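Local atomic coordinates of OmpT protein (Vibrio cholerae serotype O1, PDB entry 6EHD), a protein that probably forms a beta-barrel diffusion porin in the outer membrane, letting small solutes and ions pass with little specificity. Residues A[93-101]-A[202-213]; A[244-254]-A[265-276]. The protein carries 1 engineered substitution. All coordinates share one frame; numbering follows the deposited sequence.

Contact 1: A[93-101]-A[202-213]. With C8E ((hydroxyethyloxy)tri(ethyloxy)octane), chain G; C8E ((hydroxyethyloxy)tri(ethyloxy)octane), chain B.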
loop_
_atom_site.group_PDB
_atom_site.type_symbol
_atom_site.label_atom_id
_atom_site.label_comp_id
_atom_site.label_asym_id
_atom_site.label_seq_id
_atom_site.Cartn_x
_atom_site.Cartn_y
_atom_site.Cartn_z
ATOM N N ASP A 93 -3.213 0.504 -4.877
ATOM C CA ASP A 93 -3.821 -0.622 -5.617
ATOM C C ASP A 93 -2.759 -1.258 -6.517
ATOM O O ASP A 93 -2.640 -2.533 -6.632
ATOM C CB ASP A 93 -4.974 -0.142 -6.525
ATOM C CG ASP A 93 -6.203 0.400 -5.786
ATOM O OD1 ASP A 93 -6.354 0.186 -4.572
ATOM O OD2 ASP A 93 -7.028 1.109 -6.519
ATOM N N VAL A 94 -1.979 -0.423 -7.244
ATOM C CA VAL A 94 -0.985 -0.954 -8.215
ATOM C C VAL A 94 0.243 -1.540 -7.466
ATOM O O VAL A 94 0.705 -2.613 -7.802
ATOM C CB VAL A 94 -0.524 0.152 -9.176
ATOM C CG1 VAL A 94 0.748 -0.178 -9.976
ATOM C CG2 VAL A 94 -1.660 0.677 -10.064
ATOM N N TYR A 95 0.727 -0.856 -6.437
ATOM C CA TYR A 95 1.748 -1.340 -5.521
ATOM C C TYR A 95 3.090 -1.616 -6.275
ATOM O O TYR A 95 3.510 -0.744 -7.149
ATOM C CB TYR A 95 1.220 -2.535 -4.657
ATOM C CG TYR A 95 1.901 -2.683 -3.298
ATOM C CD1 TYR A 95 1.954 -1.600 -2.364
ATOM C CD2 TYR A 95 2.469 -3.927 -2.867
ATOM C CE1 TYR A 95 2.592 -1.710 -1.139
ATOM C CE2 TYR A 95 3.036 -4.044 -1.565
ATOM C CZ TYR A 95 3.146 -2.948 -0.717
ATOM O OH TYR A 95 3.729 -3.062 0.557
ATOM N N GLY A 96 3.732 -2.758 -5.996
ATOM C CA GLY A 96 5.081 -3.069 -6.594
ATOM C C GLY A 96 5.595 -4.348 -5.991
ATOM O O GLY A 96 4.801 -5.086 -5.386
ATOM N N ALA A 97 6.880 -4.616 -6.164
ATOM C CA ALA A 97 7.489 -5.898 -5.837
ATOM C C ALA A 97 7.844 -6.004 -4.327
ATOM O O ALA A 97 9.002 -6.072 -3.928
ATOM C CB ALA A 97 8.738 -6.181 -6.751
ATOM N N ASP A 98 6.777 -6.089 -3.510
ATOM C CA ASP A 98 6.851 -6.446 -2.115
ATOM C C ASP A 98 5.823 -7.588 -1.846
ATOM O O ASP A 98 4.579 -7.329 -2.087
ATOM C CB ASP A 98 6.559 -5.231 -1.151
ATOM C CG ASP A 98 6.201 -5.707 0.316
ATOM O OD1 ASP A 98 6.815 -6.711 0.798
ATOM O OD2 ASP A 98 5.296 -5.103 0.951
ATOM N N TYR A 99 6.297 -8.796 -1.503
ATOM C CA TYR A 99 5.469 -9.964 -1.337
ATOM C C TYR A 99 5.377 -10.384 0.127
ATOM O O TYR A 99 4.893 -11.468 0.431
ATOM C CB TYR A 99 5.981 -11.099 -2.207
ATOM C CG TYR A 99 6.073 -10.725 -3.687
ATOM C CD1 TYR A 99 5.046 -10.036 -4.349
ATOM C CD2 TYR A 99 7.203 -11.041 -4.395
ATOM C CE1 TYR A 99 5.196 -9.606 -5.671
ATOM C CE2 TYR A 99 7.358 -10.632 -5.736
ATOM C CZ TYR A 99 6.346 -9.959 -6.384
ATOM O OH TYR A 99 6.529 -9.597 -7.752
ATOM N N SER A 100 5.767 -9.489 1.043
ATOM C CA SER A 100 5.741 -9.812 2.490
ATOM C C SER A 100 4.344 -9.692 3.156
ATOM O O SER A 100 3.395 -9.085 2.605
ATOM C CB SER A 100 6.733 -8.849 3.208
ATOM O OG SER A 100 6.259 -7.503 3.249
ATOM N N TYR A 101 4.237 -10.244 4.384
ATOM C CA TYR A 101 3.053 -10.131 5.270
ATOM C C TYR A 101 3.255 -9.091 6.402
ATOM O O TYR A 101 2.279 -8.662 6.965
ATOM C CB TYR A 101 2.726 -11.495 5.884
ATOM C CG TYR A 101 1.886 -12.357 5.057
ATOM C CD1 TYR A 101 0.508 -12.273 5.140
ATOM C CD2 TYR A 101 2.438 -13.303 4.190
ATOM C CE1 TYR A 101 -0.290 -13.060 4.272
ATOM C CE2 TYR A 101 1.638 -14.129 3.392
ATOM C CZ TYR A 101 0.245 -14.009 3.460
ATOM O OH TYR A 101 -0.583 -14.801 2.642
ATOM N N GLU A 202 7.266 -8.185 -13.439
ATOM C CA GLU A 202 7.054 -9.401 -12.680
ATOM C C GLU A 202 6.947 -10.609 -13.660
ATOM O O GLU A 202 6.134 -10.589 -14.614
ATOM C CB GLU A 202 5.771 -9.309 -11.828
ATOM C CG GLU A 202 5.802 -8.277 -10.723
ATOM C CD GLU A 202 4.431 -8.166 -10.018
ATOM O OE1 GLU A 202 4.265 -8.682 -8.918
ATOM O OE2 GLU A 202 3.531 -7.575 -10.605
ATOM N N TYR A 203 7.842 -11.540 -13.443
ATOM C CA TYR A 203 8.049 -12.696 -14.308
ATOM C C TYR A 203 7.605 -13.982 -13.616
ATOM O O TYR A 203 8.110 -14.309 -12.517
ATOM C CB TYR A 203 9.532 -12.752 -14.647
ATOM C CG TYR A 203 9.904 -13.682 -15.789
ATOM C CD1 TYR A 203 9.417 -13.473 -17.086
ATOM C CD2 TYR A 203 10.778 -14.756 -15.583
ATOM C CE1 TYR A 203 9.754 -14.331 -18.136
ATOM C CE2 TYR A 203 11.139 -15.605 -16.633
ATOM C CZ TYR A 203 10.611 -15.407 -17.899
ATOM O OH TYR A 203 10.941 -16.273 -18.918
ATOM N N THR A 204 6.658 -14.690 -14.249
ATOM C CA THR A 204 6.159 -15.950 -13.759
ATOM C C THR A 204 6.895 -17.082 -14.572
ATOM O O THR A 204 7.033 -17.038 -15.843
ATOM C CB THR A 204 4.632 -15.968 -13.880
ATOM O OG1 THR A 204 4.083 -14.949 -13.060
ATOM C CG2 THR A 204 4.056 -17.300 -13.436
ATOM N N ILE A 205 7.537 -17.992 -13.856
ATOM C CA ILE A 205 8.136 -19.195 -14.518
ATOM C C ILE A 205 7.877 -20.419 -13.624
ATOM O O ILE A 205 8.548 -20.590 -12.585
ATOM C CB ILE A 205 9.654 -19.074 -14.818
ATOM C CG1 ILE A 205 10.360 -18.073 -13.856
ATOM C CG2 ILE A 205 9.849 -18.679 -16.280
ATOM C CD1 ILE A 205 11.878 -18.152 -13.757
ATOM N N GLY A 206 6.934 -21.234 -14.061
ATOM C CA GLY A 206 6.522 -22.439 -13.343
ATOM C C GLY A 206 5.928 -22.109 -11.980
ATOM O O GLY A 206 4.939 -21.389 -11.860
ATOM N N ASP A 207 6.519 -22.680 -10.949
ATOM C CA ASP A 207 6.064 -22.436 -9.575
ATOM C C ASP A 207 6.697 -21.156 -8.980
ATOM O O ASP A 207 6.444 -20.881 -7.792
ATOM C CB ASP A 207 6.471 -23.650 -8.695
ATOM C CG ASP A 207 5.625 -24.921 -9.027
ATOM O OD1 ASP A 207 4.453 -24.758 -9.274
ATOM O OD2 ASP A 207 6.178 -26.000 -9.007
ATOM N N ALA A 208 7.494 -20.405 -9.773
ATOM C CA ALA A 208 8.224 -19.206 -9.281
ATOM C C ALA A 208 7.639 -17.909 -9.786
ATOM O O ALA A 208 7.136 -17.830 -10.950
ATOM C CB ALA A 208 9.732 -19.284 -9.609
ATOM N N LEU A 209 7.746 -16.845 -8.958
ATOM C CA LEU A 209 7.410 -15.467 -9.383
ATOM C C LEU A 209 8.598 -14.619 -8.993
ATOM O O LEU A 209 9.090 -14.760 -7.848
ATOM C CB LEU A 209 6.150 -14.989 -8.657
ATOM C CG LEU A 209 5.846 -13.488 -8.737
ATOM C CD1 LEU A 209 5.517 -13.176 -10.193
ATOM C CD2 LEU A 209 4.695 -13.104 -7.802
ATOM N N ILE A 210 9.145 -13.812 -9.920
ATOM C CA ILE A 210 10.240 -12.842 -9.517
ATOM C C ILE A 210 9.846 -11.445 -9.941
ATOM O O ILE A 210 9.369 -11.238 -11.078
ATOM C CB ILE A 210 11.595 -13.187 -10.176
ATOM C CG1 ILE A 210 11.974 -14.634 -9.767
ATOM C CG2 ILE A 210 12.666 -12.226 -9.664
ATOM C CD1 ILE A 210 13.340 -15.131 -10.269
ATOM N N GLY A 211 10.022 -10.472 -9.056
ATOM C CA GLY A 211 9.667 -9.105 -9.355
ATOM C C GLY A 211 10.760 -8.106 -9.013
ATOM O O GLY A 211 11.484 -8.264 -7.993
ATOM N N VAL A 212 10.803 -7.021 -9.800
ATOM C CA VAL A 212 11.671 -5.893 -9.554
ATOM C C VAL A 212 10.903 -4.597 -9.721
ATOM O O VAL A 212 10.217 -4.396 -10.729
ATOM C CB VAL A 212 12.958 -5.883 -10.511
ATOM C CG1 VAL A 212 13.816 -4.665 -10.240
ATOM C CG2 VAL A 212 13.697 -7.190 -10.371
ATOM N N THR A 213 11.073 -3.651 -8.773
ATOM C CA THR A 213 10.519 -2.300 -8.872
ATOM C C THR A 213 11.612 -1.230 -8.604
ATOM O O THR A 213 12.392 -1.322 -7.602
ATOM C CB THR A 213 9.369 -2.017 -7.859
ATOM O OG1 THR A 213 8.267 -2.926 -8.057
ATOM C CG2 THR A 213 8.921 -0.534 -7.887
HETATM C C11 C8E G . 1.781 -12.059 -2.018
HETATM O O12 C8E G . 1.147 -11.969 -0.712
HETATM C C13 C8E G . 1.466 -10.713 -0.058
HETATM C C14 C8E G . 0.650 -10.512 1.208
HETATM O O15 C8E G . -0.709 -10.342 0.738
HETATM C C16 C8E G . -1.771 -10.737 1.562
HETATM C C17 C8E G . -1.919 -9.561 2.412
HETATM O O18 C8E G . -3.249 -9.056 2.466
HETATM C C19 C8E G . -3.679 -8.019 3.366
HETATM C C20 C8E G . -4.031 -6.483 3.382
HETATM O O21 C8E G . -4.151 -5.719 4.699
HETATM O O9 C8E B . -7.783 -1.567 -9.348
HETATM C C10 C8E B . -9.163 -1.873 -9.309
HETATM C C11 C8E B . -9.588 -3.070 -10.142
HETATM O O12 C8E B . -8.772 -3.222 -11.304
HETATM C C13 C8E B . -9.209 -4.283 -12.160
HETATM C C14 C8E B . -8.194 -4.527 -13.286
HETATM O O15 C8E B . -6.806 -4.647 -12.865
HETATM C C16 C8E B . -5.975 -5.036 -13.975
HETATM C C17 C8E B . -4.513 -4.678 -13.754
HETATM O O18 C8E B . -4.079 -4.775 -12.421
HETATM C C19 C8E B . -2.711 -4.501 -12.088
HETATM C C20 C8E B . -2.543 -3.175 -11.365
HETATM O O21 C8E B . -3.369 -3.209 -10.232
#
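Tyr-99 reaches the barrel wall with its phenol end and donates a hydrogen bond from OH to OE1 of Glu-202, 2.7 Å away. The carboxylate takes it on the anti lone pair of OE1, the one turned away from the other oxygen, and lies nearly coplanar with the ring, 11° between the planes, with the oxygen at the ring edge. A first torsion of -66° sets CG of Glu-202 beside its backbone N, and the chain then runs out extended, with CG of Glu-202 3.3 Å from Tyr-99 OH.

The second bond across runs from backbone to side chain: Ala-97 N donates to Thr-213 OG1 at 2.9 Å (152° at the hydrogen). OG1 also hydrogen-bonds to Thr-200 OG1 on the neighbouring strand, which gives this buried hydroxyl two partners.

The segment 93-101 leaves the short helix 90-94 at Tyr-95, which has positive phi, and is consistent with the loop that, in Gram-negative porins, folds into the barrel and narrows the channel; 202-213 is a hairpin of the wall, closed by a type II' turn from Ile-205 to Ala-208.

Close packing completes the contact. CD2 of Leu-209 lies over one face of the Tyr-99 ring, offset toward its rim, in a CH-pi contact 4.2 Å from the centroid. Gly-211, without a side chain, lets Tyr-99 OH come within 3.6 Å of Gly-211 CA. CB of Ala-97 rests 3.6 Å from Gly-211 C.

Within the loop, Asp-98 points away from the wall and gathers three donors. OD1 takes Ser-100 N, forming an Asx turn, and Ser-100 OG on its syn lone pair, while OD2 of Asp-98 accepts from Tyr-95 OH at 2.6 Å.

Contact 2: A[244-254]-A[265-276]. With C8E ((hydroxyethyloxy)tri(ethyloxy)octane), chain E; C8E ((hydroxyethyloxy)tri(ethyloxy)octane), chain F.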
loop_
_atom_site.group_PDB
_atom_site.type_symbol
_atom_site.label_atom_id
_atom_site.label_comp_id
_atom_site.label_asym_id
_atom_site.label_seq_id
_atom_site.Cartn_x
_atom_site.Cartn_y
_atom_site.Cartn_z
ATOM N N LYS A 244 -0.155 -26.382 -0.696
ATOM C CA LYS A 244 -0.591 -25.458 0.311
ATOM C C LYS A 244 0.458 -24.524 0.782
ATOM O O LYS A 244 0.156 -23.712 1.609
ATOM C CB LYS A 244 -1.122 -26.239 1.537
ATOM C CG LYS A 244 -2.399 -27.015 1.198
ATOM C CD LYS A 244 -2.585 -28.071 2.262
ATOM C CE LYS A 244 -3.965 -28.644 2.343
ATOM N NZ LYS A 244 -4.994 -27.649 2.711
ATOM N N THR A 245 1.707 -24.634 0.280
ATOM C CA THR A 245 2.794 -24.018 0.953
ATOM C C THR A 245 3.640 -23.128 -0.030
ATOM O O THR A 245 4.054 -23.647 -1.052
ATOM C CB THR A 245 3.726 -25.068 1.635
ATOM O OG1 THR A 245 3.011 -25.887 2.590
ATOM C CG2 THR A 245 4.748 -24.389 2.436
ATOM N N LYS A 246 3.878 -21.861 0.369
ATOM C CA LYS A 246 4.660 -20.913 -0.441
ATOM C C LYS A 246 5.718 -20.239 0.369
ATOM O O LYS A 246 5.467 -19.732 1.484
ATOM C CB LYS A 246 3.694 -19.910 -1.074
ATOM C CG LYS A 246 4.366 -18.854 -1.938
ATOM C CD LYS A 246 3.346 -18.107 -2.804
ATOM C CE LYS A 246 2.697 -16.949 -2.189
ATOM N NZ LYS A 246 1.700 -16.480 -3.242
ATOM N N LEU A 247 6.960 -20.257 -0.145
ATOM C CA LEU A 247 8.018 -19.516 0.476
ATOM C C LEU A 247 8.147 -18.127 -0.223
ATOM O O LEU A 247 7.918 -17.997 -1.430
ATOM C CB LEU A 247 9.405 -20.256 0.343
ATOM C CG LEU A 247 9.490 -21.696 0.926
ATOM C CD1 LEU A 247 10.957 -22.183 0.941
ATOM C CD2 LEU A 247 8.923 -21.695 2.310
ATOM N N TYR A 248 8.649 -17.158 0.497
ATOM C CA TYR A 248 8.844 -15.822 -0.136
ATOM C C TYR A 248 10.027 -15.081 0.507
ATOM O O TYR A 248 10.468 -15.333 1.653
ATOM C CB TYR A 248 7.553 -14.987 -0.027
ATOM C CG TYR A 248 7.104 -14.696 1.372
ATOM C CD1 TYR A 248 7.568 -13.607 2.081
ATOM C CD2 TYR A 248 6.152 -15.538 1.991
ATOM C CE1 TYR A 248 7.121 -13.322 3.371
ATOM C CE2 TYR A 248 5.703 -15.270 3.303
ATOM C CZ TYR A 248 6.181 -14.198 3.992
ATOM O OH TYR A 248 5.769 -13.874 5.282
ATOM N N ALA A 249 10.626 -14.150 -0.265
ATOM C CA ALA A 249 11.806 -13.357 0.220
ATOM C C ALA A 249 11.969 -12.072 -0.567
ATOM O O ALA A 249 11.472 -11.959 -1.731
ATOM C CB ALA A 249 13.107 -14.217 0.114
ATOM N N GLY A 250 12.579 -11.054 0.039
ATOM C CA GLY A 250 12.910 -9.822 -0.726
ATOM C C GLY A 250 14.039 -9.048 -0.117
ATOM O O GLY A 250 14.395 -9.219 1.082
ATOM N N TYR A 251 14.627 -8.225 -0.986
ATOM C CA TYR A 251 15.725 -7.264 -0.645
ATOM C C TYR A 251 15.329 -5.877 -1.155
ATOM O O TYR A 251 14.965 -5.708 -2.356
ATOM C CB TYR A 251 17.009 -7.732 -1.389
ATOM C CG TYR A 251 18.186 -6.712 -1.332
ATOM C CD1 TYR A 251 18.982 -6.589 -0.183
ATOM C CD2 TYR A 251 18.381 -5.802 -2.361
ATOM C CE1 TYR A 251 19.987 -5.632 -0.091
ATOM C CE2 TYR A 251 19.403 -4.851 -2.290
ATOM C CZ TYR A 251 20.199 -4.763 -1.152
ATOM O OH TYR A 251 21.232 -3.784 -1.105
ATOM N N GLU A 252 15.389 -4.881 -0.268
ATOM C CA GLU A 252 14.979 -3.537 -0.531
ATOM C C GLU A 252 16.094 -2.545 -0.118
ATOM O O GLU A 252 16.559 -2.551 1.053
ATOM C CB GLU A 252 13.687 -3.183 0.259
ATOM C CG GLU A 252 12.544 -4.135 -0.071
ATOM C CD GLU A 252 11.247 -4.004 0.755
ATOM O OE1 GLU A 252 11.238 -3.283 1.797
ATOM O OE2 GLU A 252 10.175 -4.552 0.273
ATOM N N TYR A 253 16.503 -1.697 -1.068
ATOM C CA TYR A 253 17.552 -0.662 -0.758
ATOM C C TYR A 253 17.068 0.727 -1.190
ATOM O O TYR A 253 16.590 0.890 -2.344
ATOM C CB TYR A 253 18.811 -1.046 -1.524
ATOM C CG TYR A 253 19.966 -0.044 -1.328
ATOM C CD1 TYR A 253 20.671 0.009 -0.108
ATOM C CD2 TYR A 253 20.210 0.970 -2.289
ATOM C CE1 TYR A 253 21.716 0.955 0.107
ATOM C CE2 TYR A 253 21.266 1.917 -2.079
ATOM C CZ TYR A 253 21.987 1.891 -0.894
ATOM O OH TYR A 253 22.962 2.888 -0.701
ATOM N N VAL A 254 17.202 1.730 -0.290
ATOM C CA VAL A 254 16.736 3.067 -0.544
ATOM C C VAL A 254 17.902 4.060 -0.165
ATOM O O VAL A 254 18.549 3.876 0.904
ATOM C CB VAL A 254 15.512 3.460 0.247
ATOM C CG1 VAL A 254 15.070 4.892 -0.108
ATOM C CG2 VAL A 254 14.374 2.423 -0.004
ATOM N N ASP A 265 21.084 6.012 3.837
ATOM C CA ASP A 265 20.485 4.873 3.079
ATOM C C ASP A 265 19.879 3.880 4.076
ATOM O O ASP A 265 20.133 3.991 5.317
ATOM C CB ASP A 265 21.486 4.222 2.103
ATOM C CG ASP A 265 22.710 3.568 2.733
ATOM O OD1 ASP A 265 22.692 3.134 3.888
ATOM O OD2 ASP A 265 23.616 3.263 1.936
ATOM N N GLY A 266 19.117 2.909 3.545
ATOM C CA GLY A 266 18.423 1.889 4.359
ATOM C C GLY A 266 18.259 0.594 3.590
ATOM O O GLY A 266 18.037 0.644 2.369
ATOM N N THR A 267 18.427 -0.544 4.293
ATOM C CA THR A 267 18.327 -1.891 3.752
ATOM C C THR A 267 17.257 -2.646 4.558
ATOM O O THR A 267 17.278 -2.561 5.817
ATOM C CB THR A 267 19.688 -2.583 3.877
ATOM O OG1 THR A 267 20.658 -1.858 3.053
ATOM C CG2 THR A 267 19.604 -3.945 3.335
ATOM N N LEU A 268 16.371 -3.372 3.842
ATOM C CA LEU A 268 15.386 -4.271 4.508
ATOM C C LEU A 268 15.395 -5.576 3.776
ATOM O O LEU A 268 15.230 -5.608 2.542
ATOM C CB LEU A 268 13.960 -3.603 4.577
ATOM C CG LEU A 268 12.786 -4.286 5.305
ATOM C CD1 LEU A 268 12.343 -5.558 4.643
ATOM C CD2 LEU A 268 13.097 -4.560 6.761
ATOM N N VAL A 269 15.635 -6.698 4.485
ATOM C CA VAL A 269 15.546 -8.036 3.891
ATOM C C VAL A 269 14.457 -8.826 4.673
ATOM O O VAL A 269 14.389 -8.758 5.925
ATOM C CB VAL A 269 16.907 -8.800 3.981
ATOM C CG1 VAL A 269 16.763 -10.194 3.418
ATOM C CG2 VAL A 269 18.006 -8.050 3.182
ATOM N N TYR A 270 13.646 -9.624 3.974
ATOM C CA TYR A 270 12.647 -10.492 4.630
ATOM C C TYR A 270 12.708 -11.881 4.047
ATOM O O TYR A 270 13.046 -12.072 2.850
ATOM C CB TYR A 270 11.196 -9.875 4.642
ATOM C CG TYR A 270 10.598 -9.622 3.260
ATOM C CD1 TYR A 270 10.016 -10.649 2.481
ATOM C CD2 TYR A 270 10.698 -8.323 2.687
ATOM C CE1 TYR A 270 9.521 -10.357 1.215
ATOM C CE2 TYR A 270 10.224 -8.030 1.407
ATOM C CZ TYR A 270 9.650 -9.059 0.660
ATOM O OH TYR A 270 9.190 -8.760 -0.619
ATOM N N LEU A 271 12.338 -12.894 4.878
ATOM C CA LEU A 271 12.180 -14.269 4.411
ATOM C C LEU A 271 10.970 -14.875 5.206
ATOM O O LEU A 271 10.889 -14.658 6.408
ATOM C CB LEU A 271 13.433 -15.090 4.866
ATOM C CG LEU A 271 13.520 -16.591 4.585
ATOM C CD1 LEU A 271 13.299 -17.027 3.148
ATOM C CD2 LEU A 271 14.846 -17.244 5.050
ATOM N N GLY A 272 10.059 -15.540 4.529
ATOM C CA GLY A 272 8.880 -16.105 5.243
ATOM C C GLY A 272 8.261 -17.256 4.550
ATOM O O GLY A 272 8.693 -17.733 3.466
ATOM N N VAL A 273 7.213 -17.809 5.229
ATOM C CA VAL A 273 6.501 -18.917 4.750
ATOM C C VAL A 273 4.995 -18.719 4.982
ATOM O O VAL A 273 4.619 -18.185 6.029
ATOM C CB VAL A 273 6.939 -20.251 5.447
ATOM C CG1 VAL A 273 6.818 -20.217 6.908
ATOM C CG2 VAL A 273 6.182 -21.449 4.898
ATOM N N GLU A 274 4.203 -19.081 3.950
ATOM C CA GLU A 274 2.713 -19.034 3.979
ATOM C C GLU A 274 2.162 -20.421 3.884
ATOM O O GLU A 274 2.506 -21.201 2.954
ATOM C CB GLU A 274 2.194 -18.182 2.785
ATOM C CG GLU A 274 0.624 -18.152 2.559
ATOM C CD GLU A 274 0.354 -17.664 1.114
ATOM O OE1 GLU A 274 0.369 -16.424 0.880
ATOM O OE2 GLU A 274 0.341 -18.492 0.178
ATOM N N TYR A 275 1.122 -20.738 4.694
ATOM C CA TYR A 275 0.506 -22.071 4.622
ATOM C C TYR A 275 -1.000 -21.879 4.626
ATOM O O TYR A 275 -1.535 -21.258 5.556
ATOM C CB TYR A 275 0.905 -22.983 5.834
ATOM C CG TYR A 275 0.245 -24.318 5.833
ATOM C CD1 TYR A 275 0.800 -25.402 5.126
ATOM C CD2 TYR A 275 -0.930 -24.565 6.571
ATOM C CE1 TYR A 275 0.229 -26.652 5.090
ATOM C CE2 TYR A 275 -1.524 -25.833 6.505
ATOM C CZ TYR A 275 -0.944 -26.879 5.833
ATOM O OH TYR A 275 -1.528 -28.146 5.723
ATOM N N LYS A 276 -1.650 -22.463 3.630
ATOM C CA LYS A 276 -3.170 -22.337 3.478
ATOM C C LYS A 276 -3.878 -23.589 3.999
ATOM O O LYS A 276 -3.652 -24.692 3.512
ATOM C CB LYS A 276 -3.508 -22.102 1.995
ATOM C CG LYS A 276 -3.091 -20.695 1.547
ATOM C CD LYS A 276 -3.472 -20.478 0.049
ATOM C CE LYS A 276 -3.074 -19.116 -0.460
ATOM N NZ LYS A 276 -3.671 -18.833 -1.795
HETATM C C1 C8E E . 17.796 -6.193 -11.120
HETATM C C2 C8E E . 18.252 -7.197 -10.068
HETATM C C3 C8E E . 19.215 -6.526 -9.118
HETATM C C4 C8E E . 20.044 -7.502 -8.267
HETATM C C5 C8E E . 20.120 -7.006 -6.825
HETATM C C6 C8E E . 21.098 -5.919 -6.461
HETATM C C7 C8E E . 20.476 -4.548 -6.129
HETATM C C8 C8E E . 21.499 -3.648 -5.393
HETATM O O9 C8E E . 21.474 -2.205 -5.502
HETATM C C10 C8E E . 22.568 -1.457 -6.006
HETATM C C11 C8E E . 22.776 -0.234 -5.176
HETATM O O12 C8E E . 23.618 -0.768 -4.163
HETATM C C13 C8E E . 24.375 0.052 -3.257
HETATM C C14 C8E E . 24.652 -0.674 -1.927
HETATM O O15 C8E E . 24.925 -2.087 -2.093
HETATM C C16 C8E E . 25.407 -2.764 -0.893
HETATM C C17 C8E E . 25.794 -4.246 -1.046
HETATM O O18 C8E E . 24.769 -4.920 -1.778
HETATM C C19 C8E E . 24.516 -6.350 -1.759
HETATM C C20 C8E E . 23.938 -6.764 -3.126
HETATM O O21 C8E E . 22.608 -7.260 -3.078
HETATM O O9 C8E F . 9.618 0.914 14.397
HETATM C C10 C8E F . 10.407 -0.224 14.112
HETATM C C11 C8E F . 9.671 -1.109 13.126
HETATM O O12 C8E F . 10.647 -2.007 12.577
HETATM C C13 C8E F . 10.233 -2.633 11.371
HETATM C C14 C8E F . 11.347 -3.271 10.558
HETATM O O15 C8E F . 12.417 -2.372 10.141
HETATM C C16 C8E F . 11.922 -1.386 9.238
HETATM C C17 C8E F . 12.871 -0.229 9.320
HETATM O O18 C8E F . 13.778 -0.421 8.258
HETATM C C19 C8E F . 13.731 0.617 7.296
HETATM C C20 C8E F . 15.053 1.293 7.484
HETATM O O21 C8E F . 16.045 0.445 6.927
HETATM O O HOH W 1 0.362 -21.111 0.233
HETATM O O HOH W 2 -0.475 -17.759 -2.171
HETATM O O HOH W 3 22.422 -3.121 1.271
HETATM O O HOH W 4 10.357 -6.565 -1.571
#
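Tyr-248 and Tyr-270 each lay one ring face on a glycine of the opposite strand in a CH-pi contact. CA of Gly-272 lies 3.8 Å from the centroid of the Tyr-248 ring. CA of Gly-250 lies 3.9 Å from that of Tyr-270. A first torsion of 61° in both puts CG between the backbone N and the carbonyl carbon, folding the rings across to the partner strand. At the edges their CD1 atoms meet at 3.9 Å, and OE2 of Glu-252 lies in the plane of Tyr-270. A water joins that OE2 to Tyr-270 OH; OE2 also accepts from Gly-105 N, and OE1 is hydrogen-bonded to Thr-106 OG1. Tyr-270 OH also bonds to Tyr-99 N, and Tyr-248 OH to Glu-286.

On the other side of the sheet, detergent lies over one face of both Tyr-251 and Tyr-253. Tyr-253 OH donates to OD2 of Asp-265 at 2.7 Å, 32° out of the carboxylate plane. Leu-247 CD2 packs on Val-273 CG2, 3.8 Å apart.

Lys-246 NZ stands 4.2 Å from OE2 of Glu-274, too far for a salt bridge, and a water bridges them. The other oxygen, OE1, is hydrogen-bonded to Tyr-101 OH. Paired backbone hydrogen bonds run from Lys-246 to Val-254 between strands at 179°, an antiparallel hairpin of a porin barrel, Tyr-248, Glu-252 and Tyr-270 turned inward and Leu-247, Tyr-251 and Val-269 outward.

Overall arrangement
From the N terminus the chain has already built several wall strands when it reaches the short helix 90-94 and the loop after it. Contact 1 closes when the hairpin 202-213 arrives about a hundred residues later, with mostly strand in between. The chain then goes on through strand 227-242 and opens contact 2, a local hairpin with 10 residues between its segments. The two closures follow one another in series, neither enclosing nor crossing the other. Their centres lie 11 Å apart, and segment 93-101, part of contact 1, also touches the channel side of contact 2, where Tyr-101 packs on Tyr-248, so 93-101 is held to both hairpins.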